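Long-range contacts in kinesin-like protein (Caenorhabditis elegans, PDB 5X3E), which is a kinesin-6 motor protein (Zen4) that probably couples ATP hydrolysis to movement along microtubules, captured here without nucleotide: residues Y209-C215 with M305-Y310; F218-V222 with V273-E278. One frame throughout, in Å; residues are numbered along the deposited sequence.

Interaction 1 of 2, residues Y209-C215 with M305-Y310; sequences YNDDMVC and MAPRAY. With SO4 (sulfate ion), chain J.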
# COMPACT_ATOMS: atom_id res chain seq x y z
N TYR A 209 5.03 5.68 -19.13
CA TYR A 209 3.61 5.63 -19.42
C TYR A 209 3.38 5.37 -20.90
O TYR A 209 4.09 5.90 -21.76
CB TYR A 209 2.91 6.93 -19.00
CG TYR A 209 1.43 6.88 -19.29
CD1 TYR A 209 0.90 7.42 -20.45
CD2 TYR A 209 0.55 6.26 -18.40
CE1 TYR A 209 -0.46 7.36 -20.72
CE2 TYR A 209 -0.80 6.19 -18.66
CZ TYR A 209 -1.30 6.74 -19.82
OH TYR A 209 -2.65 6.67 -20.07
N ASN A 210 2.36 4.57 -21.20
CA ASN A 210 2.05 4.15 -22.56
C ASN A 210 1.11 5.18 -23.18
O ASN A 210 -0.09 5.17 -22.93
CB ASN A 210 1.42 2.76 -22.53
CG ASN A 210 1.12 2.22 -23.91
OD1 ASN A 210 1.38 2.87 -24.92
ND2 ASN A 210 0.59 1.00 -23.95
N ASP A 211 1.67 6.06 -24.02
CA ASP A 211 0.88 7.15 -24.59
C ASP A 211 -0.22 6.67 -25.53
O ASP A 211 -1.10 7.47 -25.87
CB ASP A 211 1.79 8.13 -25.34
CG ASP A 211 2.62 9.00 -24.42
OD1 ASP A 211 2.26 9.13 -23.24
OD2 ASP A 211 3.65 9.55 -24.87
N ASP A 212 -0.22 5.40 -25.92
CA ASP A 212 -1.34 4.84 -26.66
C ASP A 212 -2.51 4.49 -25.76
O ASP A 212 -3.54 4.02 -26.25
CB ASP A 212 -0.90 3.61 -27.46
CG ASP A 212 -0.17 3.99 -28.74
OD1 ASP A 212 -0.61 4.95 -29.41
OD2 ASP A 212 0.84 3.33 -29.07
N MET A 213 -2.36 4.70 -24.46
CA MET A 213 -3.41 4.45 -23.49
C MET A 213 -3.93 5.75 -22.90
O MET A 213 -3.21 6.73 -22.73
CB MET A 213 -2.91 3.54 -22.36
CG MET A 213 -2.50 2.16 -22.84
SD MET A 213 -3.91 1.13 -23.26
CE MET A 213 -4.00 0.07 -21.83
N VAL A 214 -5.20 5.73 -22.64
CA VAL A 214 -5.88 6.75 -21.87
C VAL A 214 -6.08 6.21 -20.46
O VAL A 214 -6.18 4.99 -20.26
CB VAL A 214 -7.21 7.10 -22.56
CG1 VAL A 214 -8.00 7.95 -21.69
CG2 VAL A 214 -6.91 7.88 -23.81
N CYS A 215 -6.12 7.09 -19.46
CA CYS A 215 -6.14 6.59 -18.09
C CYS A 215 -6.98 7.48 -17.17
O CYS A 215 -7.32 8.62 -17.48
CB CYS A 215 -4.73 6.48 -17.53
SG CYS A 215 -3.97 8.08 -17.16
N MET A 305 -6.67 1.97 -17.29
CA MET A 305 -6.21 2.35 -18.63
C MET A 305 -7.09 1.71 -19.70
O MET A 305 -7.69 0.65 -19.49
CB MET A 305 -4.75 1.95 -18.84
CG MET A 305 -3.75 2.82 -18.09
SD MET A 305 -2.14 2.05 -17.81
CE MET A 305 -1.71 1.61 -19.48
N ALA A 306 -7.17 2.37 -20.85
CA ALA A 306 -7.86 1.84 -22.02
C ALA A 306 -7.23 2.43 -23.27
O ALA A 306 -6.71 3.55 -23.23
CB ALA A 306 -9.37 2.14 -22.00
N PRO A 307 -7.24 1.70 -24.38
CA PRO A 307 -6.63 2.21 -25.62
C PRO A 307 -7.23 3.54 -26.04
O PRO A 307 -8.45 3.72 -26.07
CB PRO A 307 -6.93 1.11 -26.64
CG PRO A 307 -7.08 -0.12 -25.83
CD PRO A 307 -7.68 0.30 -24.52
N ARG A 308 -6.35 4.49 -26.38
CA ARG A 308 -6.81 5.80 -26.82
C ARG A 308 -7.51 5.71 -28.16
O ARG A 308 -7.07 4.99 -29.06
CB ARG A 308 -5.64 6.78 -26.91
CG ARG A 308 -6.11 8.17 -27.28
CD ARG A 308 -5.02 9.21 -27.33
NE ARG A 308 -5.58 10.50 -27.71
CZ ARG A 308 -4.86 11.58 -27.96
NH1 ARG A 308 -3.53 11.54 -27.87
NH2 ARG A 308 -5.46 12.72 -28.30
N ALA A 309 -8.61 6.44 -28.30
CA ALA A 309 -9.38 6.43 -29.53
C ALA A 309 -8.75 7.37 -30.56
O ALA A 309 -8.32 8.48 -30.23
CB ALA A 309 -10.82 6.84 -29.26
N TYR A 310 -8.69 6.91 -31.80
CA TYR A 310 -8.23 7.74 -32.89
C TYR A 310 -9.39 8.56 -33.45
O TYR A 310 -10.54 8.41 -33.04
CB TYR A 310 -7.60 6.87 -33.99
CG TYR A 310 -6.31 6.20 -33.57
CD1 TYR A 310 -5.10 6.88 -33.63
CD2 TYR A 310 -6.29 4.89 -33.12
CE1 TYR A 310 -3.91 6.28 -33.25
CE2 TYR A 310 -5.11 4.27 -32.73
CZ TYR A 310 -3.92 4.97 -32.80
OH TYR A 310 -2.74 4.37 -32.42
S SO4 J . 0.11 -1.27 -20.83
O1 SO4 J . 0.74 -0.38 -19.86
O2 SO4 J . 1.14 -1.92 -21.64
O3 SO4 J . -0.68 -2.30 -20.14
O4 SO4 J . -0.77 -0.50 -21.70
O HOH W 1 -1.68 9.99 -27.07
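Val-214 and Ala-306 exchange two backbone hydrogen bonds: Val-214 N gives to Ala-306 O at 2.7 Å, and Ala-306 N gives back to Val-214 O. A third bond, almost straight (177°), runs from Arg-308 N to Asp-212 O. On either side of the Val-214 pair, Met-213 is paired with Pro-307 and Cys-215 with Met-305 as non-hydrogen-bonded pairs, the pattern of neighbouring antiparallel strands in the large mixed sheet of the kinesin motor domain, here where strand 213-225 starts. A type I turn, Asn-210 to Met-213, leads into it; Asn-210 OD1 accepts from Asp-212 N, an Asx turn.

On the sheet face of Cys-215 and Met-305, Met-305 CG touches Cys-215 CB; the Met-213 side chain crosses that of Met-305 at about a right angle, Met-213 CG lying 3.5 Å from Met-305 CE. Bends at chi2 (-74°) and chi3 fold the Met-213 chain back, laying its SD beside the Pro-307 nitrogen and its CE against Met-305 CB. Shortening Met-213 to an alanine removes the sulfur beside Pro-307 CD and would probably open a gap beside the Met-305 methyl. Over the other face, Val-214 CG2 packs 3.5 Å from Arg-308 CB.

Tyr-209 OH donates to Met-213 O from above the carbonyl plane, Asn-210 ND2 holds O4 of a sulfate, probably from the crystallisation liquor, at 3.0 Å, and a water joins Asp-211 O to Arg-308 NH1.

Interaction 2 of 2, residues F218-V222 with V273-E278; sequences FVTYV and VFCLGE. With SO4 (sulfate ion), chain C.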
# COMPACT_ATOMS: atom_id res chain seq x y z
N PHE A 218 -8.20 5.75 -9.71
CA PHE A 218 -9.18 5.44 -8.68
C PHE A 218 -8.43 4.99 -7.44
O PHE A 218 -7.39 4.33 -7.54
CB PHE A 218 -10.15 4.34 -9.15
CG PHE A 218 -11.09 4.78 -10.24
CD1 PHE A 218 -12.40 5.13 -9.94
CD2 PHE A 218 -10.68 4.83 -11.56
CE1 PHE A 218 -13.28 5.53 -10.94
CE2 PHE A 218 -11.55 5.23 -12.56
CZ PHE A 218 -12.85 5.58 -12.25
N VAL A 219 -8.94 5.36 -6.27
CA VAL A 219 -8.35 4.89 -5.02
C VAL A 219 -9.42 4.18 -4.22
O VAL A 219 -10.60 4.58 -4.23
CB VAL A 219 -7.72 6.04 -4.20
CG1 VAL A 219 -6.60 6.71 -4.99
CG2 VAL A 219 -8.77 7.06 -3.78
N THR A 220 -9.02 3.11 -3.55
CA THR A 220 -9.82 2.51 -2.49
C THR A 220 -9.01 2.58 -1.21
O THR A 220 -7.78 2.44 -1.23
CB THR A 220 -10.20 1.04 -2.80
OG1 THR A 220 -9.02 0.26 -3.00
CG2 THR A 220 -11.05 0.98 -4.05
N TYR A 221 -9.69 2.85 -0.10
CA TYR A 221 -9.05 2.88 1.21
C TYR A 221 -9.81 1.94 2.12
O TYR A 221 -11.00 2.15 2.39
CB TYR A 221 -9.02 4.30 1.79
CG TYR A 221 -8.01 4.46 2.91
CD1 TYR A 221 -7.13 3.43 3.24
CD2 TYR A 221 -7.93 5.65 3.64
CE1 TYR A 221 -6.20 3.58 4.26
CE2 TYR A 221 -7.00 5.80 4.66
CZ TYR A 221 -6.14 4.76 4.97
OH TYR A 221 -5.21 4.91 5.98
N VAL A 222 -9.13 0.90 2.59
CA VAL A 222 -9.75 -0.21 3.29
C VAL A 222 -8.99 -0.49 4.58
O VAL A 222 -7.76 -0.34 4.63
CB VAL A 222 -9.80 -1.46 2.38
CG1 VAL A 222 -10.27 -2.62 3.15
CG2 VAL A 222 -10.79 -1.24 1.26
N VAL A 273 -9.15 12.46 -0.30
CA VAL A 273 -9.85 11.20 -0.06
C VAL A 273 -9.15 10.40 1.02
O VAL A 273 -9.80 9.84 1.91
CB VAL A 273 -9.98 10.42 -1.38
CG1 VAL A 273 -10.51 9.02 -1.13
CG2 VAL A 273 -10.90 11.15 -2.33
N PHE A 274 -7.81 10.35 0.98
CA PHE A 274 -7.07 9.63 2.01
C PHE A 274 -7.37 10.18 3.40
O PHE A 274 -7.55 9.42 4.35
CB PHE A 274 -5.57 9.68 1.71
CG PHE A 274 -4.72 9.13 2.82
CD1 PHE A 274 -4.49 7.76 2.92
CD2 PHE A 274 -4.13 9.97 3.75
CE1 PHE A 274 -3.70 7.25 3.93
CE2 PHE A 274 -3.34 9.46 4.76
CZ PHE A 274 -3.13 8.10 4.85
N CYS A 275 -7.41 11.51 3.53
CA CYS A 275 -7.70 12.11 4.82
C CYS A 275 -9.12 11.79 5.28
O CYS A 275 -9.35 11.62 6.48
CB CYS A 275 -7.46 13.61 4.77
SG CYS A 275 -5.72 14.06 4.59
N LEU A 276 -10.07 11.73 4.35
CA LEU A 276 -11.42 11.31 4.71
C LEU A 276 -11.43 9.90 5.28
O LEU A 276 -12.11 9.63 6.27
CB LEU A 276 -12.34 11.39 3.49
CG LEU A 276 -13.76 10.88 3.76
CD1 LEU A 276 -14.45 11.73 4.81
CD2 LEU A 276 -14.57 10.83 2.48
N GLY A 277 -10.66 9.00 4.68
CA GLY A 277 -10.54 7.66 5.23
C GLY A 277 -9.92 7.65 6.61
O GLY A 277 -10.33 6.88 7.48
N GLU A 278 -8.93 8.51 6.83
CA GLU A 278 -8.30 8.61 8.14
C GLU A 278 -9.31 9.04 9.20
O GLU A 278 -9.26 8.57 10.34
CB GLU A 278 -7.13 9.59 8.09
CG GLU A 278 -5.92 9.08 7.32
CD GLU A 278 -5.14 8.03 8.09
OE1 GLU A 278 -4.18 8.39 8.80
OE2 GLU A 278 -5.51 6.84 8.00
S SO4 C . -10.55 -3.11 -3.57
O1 SO4 C . -10.42 -3.34 -5.01
O2 SO4 C . -9.29 -2.62 -3.03
O3 SO4 C . -10.90 -4.36 -2.90
O4 SO4 C . -11.61 -2.13 -3.32
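Strand 218-222 and helix 273-278 run almost the same way, the axes of these two short segments lying 14° apart. They come within 9.1 Å. The backbones draw nearest where Tyr-221 meets Gly-277, with CA atoms 6.4 Å apart. Glycine makes that approach possible: a CB there would run into the tyrosine ring, whose CD2 instead lies 3.7 Å from Gly-277 CA.

Tyr-221 slants across to the helix, toward Phe-274 and Glu-278, its CG anti to the backbone N (chi1 -162°). Its ring lies nearly parallel to that of Phe-274, the planes 18° apart, but slid so far that they barely overlap; Tyr-221 CE2 lies 3.6 Å from Phe-274 CD1. Tyr-221 OH then donates to Glu-278 OE2 at 2.8 Å, arriving from above the carboxylate plane. Because OE2 also forms a salt bridge with Arg-281, one oxygen serves both partners. Val-219 CG2 and Val-273 CG1 meet tip to tip. Phe-299, on the adjoining strand 296-307, packs edge-to-face against both aromatic rings.

This is the layered packing of an alpha/beta protein, helix 267-281 lying on one face of the central sheet of the kinesin motor domain, a P-loop NTPase fold.

From the N terminus, the chain reaches 209-215 first and passes straight on to 218-222, so interaction 1 starts in the turn leading into strand 213-225 and interaction 2 on the strand itself. After further strands it enters helix 267-281, where interaction 2 closes the inner loop at 273-278. Only when strand 296-307 has run back beside strand 213-225 does 305-310 close the outer loop of interaction 1. Interaction 2 is therefore nested within interaction 1. Their centres are about 26 Å apart: one joins adjacent strands near the periphery, the other sets a helix on the sheet nearer the middle. One long strand thus takes part in both in-sheet pairing and helix packing.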